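Twin-arginine translocation pathway signal protein (Burkholderia phytofirmans, PDB 2RJO) probably serves as a periplasmic sugar-binding protein of an import system, holding beta-D-galactopyranose in the cleft between its two lobes. Local coordinates at residues 52-55 with 56-60; 99-103 with 104-108; 192-195 with 196-200. All coordinates share one frame; numbering follows the deposited sequence.

Interaction 1. Residues 52-55 with 56-60; sequences ADIR and ALLQK
Chi1 of -72° in I54 sets CG1 beside the backbone N and throws CG2 to the far side of it, and CG of L58 is turned to the N side of its residue (chi1 -72°), so that the two side chains come to lie alongside each other one turn apart, both heading the same way. They meet through the gamma methyl of I54 and one leucine methyl, I54 CG2 to L58 CD1 at 4.0 Å. CG of L58 also comes to 3.1 Å from I54 O, the same oxygen that accepts the backbone bond from L58 N at 2.9 Å. This is the i to i+4 ladder of the last turns of helix 47-60, which packs on strands 38-42 and 65-69, in the parallel part of the mixed sheet of a Rossmann-like lobe of a periplasmic binding protein. A56 N to A52 O, L57 N to D53 O and Q59 N to R55 O, the last at 3.0 Å, complete the run of four such bonds. The buried I54 and L58 reach L67 and L65 and also touch helix 74-87, while L57 meets V39 and L41. On the exposed side Q59 passes R55 O with its CG at 3.4 Å, its chain extended beyond that, and the extended R55 touches V79.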
loop_
_atom_site.group_PDB
_atom_site.type_symbol
_atom_site.label_atom_id
_atom_site.label_comp_id
_atom_site.label_asym_id
_atom_site.label_seq_id
_atom_site.Cartn_x
_atom_site.Cartn_y
_atom_site.Cartn_z
ATOM N N ALA A 52 17.476 -9.065 8.049
ATOM C CA ALA A 52 18.090 -10.203 8.729
ATOM C C ALA A 52 17.345 -11.481 8.371
ATOM O O ALA A 52 17.963 -12.493 8.030
ATOM C CB ALA A 52 18.067 -9.987 10.239
ATOM N N ASP A 53 16.016 -11.429 8.444
ATOM C CA ASP A 53 15.171 -12.576 8.124
ATOM C C ASP A 53 15.305 -13.012 6.669
ATOM O O ASP A 53 15.356 -14.212 6.369
ATOM C CB ASP A 53 13.703 -12.246 8.417
ATOM C CG ASP A 53 13.422 -12.120 9.898
ATOM O OD1 ASP A 53 14.394 -12.131 10.682
ATOM O OD2 ASP A 53 12.234 -12.003 10.283
ATOM N N ILE A 54 15.344 -12.036 5.769
ATOM C CA ILE A 54 15.470 -12.321 4.351
ATOM C C ILE A 54 16.792 -13.034 4.112
ATOM O O ILE A 54 16.855 -13.975 3.322
ATOM C CB ILE A 54 15.404 -11.023 3.513
ATOM C CG1 ILE A 54 13.971 -10.479 3.511
ATOM C CG2 ILE A 54 15.855 -11.292 2.101
ATOM C CD1 ILE A 54 13.822 -9.105 2.892
ATOM N N ARG A 55 17.843 -12.590 4.802
ATOM C CA ARG A 55 19.158 -13.213 4.662
ATOM C C ARG A 55 19.116 -14.634 5.206
ATOM O O ARG A 55 19.625 -15.563 4.589
ATOM C CB ARG A 55 20.234 -12.397 5.402
ATOM C CG ARG A 55 20.848 -11.270 4.564
ATOM C CD ARG A 55 21.618 -10.249 5.417
ATOM N NE ARG A 55 22.116 -9.149 4.592
ATOM C CZ ARG A 55 22.484 -7.957 5.057
ATOM N NH1 ARG A 55 22.418 -7.687 6.359
ATOM N NH2 ARG A 55 22.911 -7.021 4.212
ATOM N N ALA A 56 18.506 -14.809 6.366
ATOM C CA ALA A 56 18.420 -16.137 6.952
ATOM C C ALA A 56 17.715 -17.109 6.004
ATOM O O ALA A 56 18.120 -18.272 5.882
ATOM C CB ALA A 56 17.681 -16.073 8.292
ATOM N N LEU A 57 16.674 -16.629 5.325
ATOM C CA LEU A 57 15.909 -17.466 4.403
ATOM C C LEU A 57 16.701 -17.732 3.119
ATOM O O LEU A 57 16.674 -18.838 2.578
ATOM C CB LEU A 57 14.562 -16.791 4.078
ATOM C CG LEU A 57 13.367 -17.650 3.639
ATOM C CD1 LEU A 57 12.131 -16.782 3.403
ATOM C CD2 LEU A 57 13.719 -18.376 2.378
ATOM N N LEU A 58 17.407 -16.718 2.629
ATOM C CA LEU A 58 18.189 -16.890 1.416
ATOM C C LEU A 58 19.228 -17.977 1.649
ATOM O O LEU A 58 19.569 -18.714 0.735
ATOM C CB LEU A 58 18.866 -15.576 1.018
ATOM C CG LEU A 58 17.981 -14.458 0.456
ATOM C CD1 LEU A 58 18.833 -13.219 0.217
ATOM C CD2 LEU A 58 17.328 -14.889 -0.850
ATOM N N GLN A 59 19.707 -18.081 2.888
ATOM C CA GLN A 59 20.701 -19.084 3.266
ATOM C C GLN A 59 20.151 -20.504 3.363
ATOM O O GLN A 59 20.767 -21.447 2.854
ATOM C CB GLN A 59 21.331 -18.736 4.609
ATOM C CG GLN A 59 22.353 -17.631 4.573
ATOM C CD GLN A 59 23.037 -17.484 5.919
ATOM O OE1 GLN A 59 23.683 -18.428 6.410
ATOM N NE2 GLN A 59 22.891 -16.310 6.535
ATOM N N LYS A 60 19.012 -20.666 4.033
ATOM C CA LYS A 60 18.406 -21.983 4.189
ATOM C C LYS A 60 17.812 -22.551 2.910
ATOM O O LYS A 60 17.487 -23.728 2.853
ATOM C CB LYS A 60 17.322 -21.966 5.268
ATOM C CG LYS A 60 17.861 -21.935 6.688
ATOM C CD LYS A 60 18.831 -23.089 6.985
ATOM C CE LYS A 60 18.130 -24.448 6.929
ATOM N NZ LYS A 60 19.155 -25.539 6.934
#

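Interaction 2. Residues 99-103 with 104-108; sequences KDLHP and WDYNP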
loop_
_atom_site.group_PDB
_atom_site.type_symbol
_atom_site.label_atom_id
_atom_site.label_comp_id
_atom_site.label_asym_id
_atom_site.label_seq_id
_atom_site.Cartn_x
_atom_site.Cartn_y
_atom_site.Cartn_z
ATOM N N LYS A 99 14.641 6.105 -5.930
ATOM C CA LYS A 99 14.331 6.452 -7.303
ATOM C C LYS A 99 15.302 5.777 -8.275
ATOM O O LYS A 99 14.887 5.272 -9.321
ATOM C CB LYS A 99 14.392 7.969 -7.483
ATOM C CG LYS A 99 13.997 8.454 -8.874
ATOM C CD LYS A 99 14.424 9.905 -9.079
ATOM C CE LYS A 99 14.071 10.397 -10.476
ATOM N NZ LYS A 99 14.647 9.499 -11.529
ATOM N N ASP A 100 16.587 5.748 -7.922
ATOM C CA ASP A 100 17.617 5.159 -8.790
ATOM C C ASP A 100 17.611 3.644 -8.919
ATOM O O ASP A 100 18.191 3.105 -9.858
ATOM C CB ASP A 100 19.019 5.575 -8.339
ATOM C CG ASP A 100 19.186 7.071 -8.251
ATOM O OD1 ASP A 100 18.395 7.814 -8.883
ATOM O OD2 ASP A 100 20.125 7.507 -7.542
ATOM N N LEU A 101 16.979 2.955 -7.979
ATOM C CA LEU A 101 16.936 1.499 -8.030
ATOM C C LEU A 101 15.929 1.006 -9.068
ATOM O O LEU A 101 14.716 1.138 -8.869
ATOM C CB LEU A 101 16.565 0.935 -6.663
ATOM C CG LEU A 101 16.708 -0.576 -6.532
ATOM C CD1 LEU A 101 18.179 -0.939 -6.661
ATOM C CD2 LEU A 101 16.164 -1.031 -5.174
ATOM N N HIS A 102 16.432 0.434 -10.164
ATOM C CA HIS A 102 15.572 -0.080 -11.233
ATOM C C HIS A 102 15.794 -1.573 -11.460
ATOM O O HIS A 102 16.934 -2.058 -11.455
ATOM C CB HIS A 102 15.851 0.651 -12.552
ATOM C CG HIS A 102 15.696 2.134 -12.475
ATOM N ND1 HIS A 102 14.474 2.748 -12.258
ATOM C CD2 HIS A 102 16.600 3.136 -12.565
ATOM C CE1 HIS A 102 14.640 4.051 -12.217
ATOM N NE2 HIS A 102 15.925 4.319 -12.399
ATOM N N PRO A 103 14.701 -2.328 -11.663
ATOM C CA PRO A 103 14.849 -3.768 -11.893
ATOM C C PRO A 103 15.725 -4.120 -13.100
ATOM O O PRO A 103 16.462 -5.107 -13.064
ATOM C CB PRO A 103 13.404 -4.257 -12.052
ATOM C CG PRO A 103 12.627 -3.020 -12.385
ATOM C CD PRO A 103 13.283 -1.957 -11.549
ATOM N N TRP A 104 15.653 -3.316 -14.157
ATOM C CA TRP A 104 16.451 -3.586 -15.354
ATOM C C TRP A 104 17.958 -3.461 -15.127
ATOM O O TRP A 104 18.755 -3.858 -15.982
ATOM C CB TRP A 104 16.001 -2.693 -16.511
ATOM C CG TRP A 104 15.830 -1.243 -16.169
ATOM C CD1 TRP A 104 16.812 -0.313 -16.030
ATOM C CD2 TRP A 104 14.593 -0.556 -15.950
ATOM N NE1 TRP A 104 16.265 0.915 -15.734
ATOM C CE2 TRP A 104 14.901 0.787 -15.668
ATOM C CE3 TRP A 104 13.247 -0.955 -15.937
ATOM C CZ2 TRP A 104 13.915 1.743 -15.412
ATOM C CZ3 TRP A 104 12.270 -0.002 -15.680
ATOM C CH2 TRP A 104 12.609 1.324 -15.409
ATOM N N ASP A 105 18.351 -2.915 -13.979
ATOM C CA ASP A 105 19.770 -2.813 -13.646
ATOM C C ASP A 105 20.186 -4.088 -12.892
ATOM O O ASP A 105 21.365 -4.280 -12.584
ATOM C CB ASP A 105 20.063 -1.573 -12.783
ATOM C CG ASP A 105 19.938 -0.261 -13.564
ATOM O OD1 ASP A 105 20.322 -0.220 -14.753
ATOM O OD2 ASP A 105 19.467 0.738 -12.983
ATOM N N TYR A 106 19.216 -4.948 -12.590
ATOM C CA TYR A 106 19.516 -6.202 -11.901
ATOM C C TYR A 106 18.858 -7.396 -12.597
ATOM O O TYR A 106 18.228 -8.222 -11.931
ATOM C CB TYR A 106 19.053 -6.172 -10.435
ATOM C CG TYR A 106 19.803 -5.226 -9.514
ATOM C CD1 TYR A 106 19.494 -3.870 -9.475
ATOM C CD2 TYR A 106 20.789 -5.698 -8.654
ATOM C CE1 TYR A 106 20.141 -3.004 -8.597
ATOM C CE2 TYR A 106 21.450 -4.837 -7.765
ATOM C CZ TYR A 106 21.114 -3.489 -7.743
ATOM O OH TYR A 106 21.720 -2.626 -6.850
ATOM N N ASN A 107 18.987 -7.489 -13.923
ATOM C CA ASN A 107 18.396 -8.618 -14.659
ATOM C C ASN A 107 19.107 -9.928 -14.302
ATOM O O ASN A 107 20.337 -9.974 -14.225
ATOM C CB ASN A 107 18.494 -8.406 -16.174
ATOM C CG ASN A 107 17.671 -7.222 -16.664
ATOM O OD1 ASN A 107 16.709 -6.807 -16.018
ATOM N ND2 ASN A 107 18.041 -6.682 -17.825
ATOM N N PRO A 108 18.347 -11.019 -14.086
ATOM C CA PRO A 108 16.885 -11.151 -14.127
ATOM C C PRO A 108 16.301 -11.292 -12.709
ATOM O O PRO A 108 15.081 -11.413 -12.532
ATOM C CB PRO A 108 16.712 -12.432 -14.921
ATOM C CG PRO A 108 17.766 -13.314 -14.244
ATOM C CD PRO A 108 18.973 -12.358 -14.060
HETATM O O HOH W 1 19.308 0.615 -10.323
#
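H102 and W104 lie side by side, pointing the same way. The beta carbon of H102 sits over one face of the indole, 3.4 Å from the centroid of the five-membered ring of W104, a CH-pi contact. Beyond it the imidazole runs nearly parallel to the six-membered ring, planes 10° apart, but is slid so far that the rings barely overlap. W104 reaches this place because its CG is held between backbone N and carbonyl carbon (chi1 47°), which swings the indole back over the preceding residues. In an apolar contact CD1 of L101 meets CE1 of Y106 at 3.4 Å, the two side chains crossing at about a right angle beside helix 74-87.

Backbone bonds close the turn. D105 N donates to H102 O at 3.0 Å and Y106 N to P103 O at 2.8 Å, consecutive i to i+3 links of a 3-10 turn in the loop between strands 90-94 and 110-115. One water completes the polar set, giving protons to D100 O and to D105 OD2 (2.7 Å) and accepting from H102 N; it ties the D105 carboxylate to the backbone. Outside the loop, K279 makes a cation-pi contact with W104. The bond from ND1 of H102 to E283, with the indole alongside, probably fixes the rotation of the imidazole, and E283 would tend to favour a protonated histidine.

Interaction 3. Residues 192-195 with 196-200; sequences TRFN and SKIKG. With SO4 (sulfate ion), chain E.
N195 is the first residue to leave helical geometry after helix 180-194, with a positive phi of 49°, and I198 N then bonds to N195 O at 3.1 Å in a nearly straight link (172°) at the start of strand 198-203. A water donates to both N195 O (2.6 Å) and I198 O, tying the turn to the start of the strand.

Among the side chains, F194 and I198 meet through CB and CG1, 3.7 Å apart, and both also touch L171 of strand 168-175. The aliphatic chain of K197 crosses F194 at about a right angle. Bends at chi3 and chi4 (-81° and -62°) curl the lysine back toward the end of the helix, but its modelled end lies too close to F194 O, so the placing of CE and NZ there is doubtful. Over one face of the phenyl, CG of R193 stands above the ring centre, 4.0 Å from its plane, and the edge of the guanidinium is turned to CZ of F194. From there NH2 of R193 reaches O1 of a sulfate ion at 2.8 Å, a weak bond, the ion probably coming from the crystallisation liquor.

The firmer links are thus those around N195 O: gripped by I198 N and by the water that also holds I198 O, it fixes the turn to the strand, while the apolar contact of F194 with I198 joins the helix end to the same residue.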
loop_
_atom_site.group_PDB
_atom_site.type_symbol
_atom_site.label_atom_id
_atom_site.label_comp_id
_atom_site.label_asym_id
_atom_site.label_seq_id
_atom_site.Cartn_x
_atom_site.Cartn_y
_atom_site.Cartn_z
ATOM N N THR A 192 -8.874 19.024 20.575
ATOM C CA THR A 192 -8.739 19.867 21.747
ATOM C C THR A 192 -8.144 21.202 21.315
ATOM O O THR A 192 -8.516 22.251 21.833
ATOM C CB THR A 192 -7.809 19.217 22.795
ATOM O OG1 THR A 192 -8.525 18.198 23.508
ATOM C CG2 THR A 192 -7.292 20.268 23.772
ATOM N N ARG A 193 -7.235 21.147 20.346
ATOM C CA ARG A 193 -6.558 22.335 19.849
ATOM C C ARG A 193 -7.355 23.192 18.882
ATOM O O ARG A 193 -7.343 24.416 19.001
ATOM C CB ARG A 193 -5.239 21.946 19.184
ATOM C CG ARG A 193 -4.438 23.137 18.716
ATOM C CD ARG A 193 -2.987 22.783 18.403
ATOM N NE ARG A 193 -2.625 23.169 17.043
ATOM C CZ ARG A 193 -1.388 23.442 16.645
ATOM N NH1 ARG A 193 -0.382 23.380 17.513
ATOM N NH2 ARG A 193 -1.149 23.766 15.379
ATOM N N PHE A 194 -8.043 22.555 17.933
ATOM C CA PHE A 194 -8.821 23.266 16.914
ATOM C C PHE A 194 -10.347 23.256 17.079
ATOM O O PHE A 194 -11.035 24.097 16.496
ATOM C CB PHE A 194 -8.472 22.723 15.518
ATOM C CG PHE A 194 -7.023 22.889 15.139
ATOM C CD1 PHE A 194 -6.266 21.795 14.709
ATOM C CD2 PHE A 194 -6.406 24.137 15.220
ATOM C CE1 PHE A 194 -4.912 21.939 14.363
ATOM C CE2 PHE A 194 -5.051 24.297 14.876
ATOM C CZ PHE A 194 -4.303 23.193 14.449
ATOM N N ASN A 195 -10.881 22.305 17.838
ATOM C CA ASN A 195 -12.327 22.226 18.059
ATOM C C ASN A 195 -13.157 22.318 16.777
ATOM O O ASN A 195 -12.870 21.645 15.794
ATOM C CB ASN A 195 -12.770 23.335 19.001
ATOM C CG ASN A 195 -11.838 23.499 20.172
ATOM O OD1 ASN A 195 -10.657 23.818 20.005
ATOM N ND2 ASN A 195 -12.357 23.287 21.372
ATOM N N SER A 196 -14.177 23.172 16.794
ATOM C CA SER A 196 -15.084 23.339 15.652
ATOM C C SER A 196 -14.407 23.706 14.341
ATOM O O SER A 196 -14.981 23.530 13.264
ATOM C CB SER A 196 -16.143 24.398 15.973
ATOM O OG SER A 196 -15.546 25.678 16.072
ATOM N N LYS A 197 -13.193 24.225 14.423
ATOM C CA LYS A 197 -12.475 24.607 13.219
ATOM C C LYS A 197 -12.239 23.419 12.283
ATOM O O LYS A 197 -12.049 23.605 11.086
ATOM C CB LYS A 197 -11.146 25.267 13.595
ATOM C CG LYS A 197 -11.328 26.583 14.345
ATOM C CD LYS A 197 -10.007 27.171 14.804
ATOM C CE LYS A 197 -9.514 26.524 16.096
ATOM N NZ LYS A 197 -10.462 26.731 17.253
ATOM N N ILE A 198 -12.268 22.204 12.828
ATOM C CA ILE A 198 -12.061 20.999 12.030
ATOM C C ILE A 198 -13.338 20.594 11.283
ATOM O O ILE A 198 -14.295 20.116 11.893
ATOM C CB ILE A 198 -11.620 19.809 12.916
ATOM C CG1 ILE A 198 -10.303 20.134 13.624
ATOM C CG2 ILE A 198 -11.428 18.563 12.063
ATOM C CD1 ILE A 198 -9.831 19.043 14.574
ATOM N N LYS A 199 -13.346 20.780 9.962
ATOM C CA LYS A 199 -14.505 20.434 9.128
ATOM C C LYS A 199 -14.255 19.178 8.289
ATOM O O LYS A 199 -15.090 18.790 7.474
ATOM C CB LYS A 199 -14.842 21.595 8.181
ATOM C CG LYS A 199 -15.275 22.878 8.872
ATOM C CD LYS A 199 -16.546 22.665 9.679
ATOM C CE LYS A 199 -16.853 23.878 10.549
ATOM N NZ LYS A 199 -18.118 23.669 11.322
ATOM N N GLY A 200 -13.099 18.553 8.482
ATOM C CA GLY A 200 -12.776 17.356 7.733
ATOM C C GLY A 200 -11.447 16.744 8.131
ATOM O O GLY A 200 -10.634 17.378 8.825
HETATM S S SO4 E . 2.265 21.527 14.090
HETATM O O1 SO4 E . 1.032 22.339 14.240
HETATM O O2 SO4 E . 2.629 21.378 12.655
HETATM O O3 SO4 E . 2.050 20.168 14.658
HETATM O O4 SO4 E . 3.362 22.217 14.825
HETATM O O HOH W 2 -14.681 20.178 14.612
#

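Along the chain the three contacts follow in series, 52-55/56-60, then 99-103/104-108, then 192-195/196-200. Interactions 1 and 2 belong to the same lobe, with centres about 21 Å apart and nearest atoms about 12 Å apart; helix 74-87 is shared, touched by I54, R55 and L58 of interaction 1 and by L101 and Y106 of interaction 2. Interaction 3 sits in the other lobe, at the end of helix 180-194 and the start of strand 198-203 of the four-stranded parallel sheet, its centre about 48 and 46 Å from those of interactions 1 and 2 and across the chain's centre. The sugar lies between the lobes, and none of the residues in these contacts is among those lining its site.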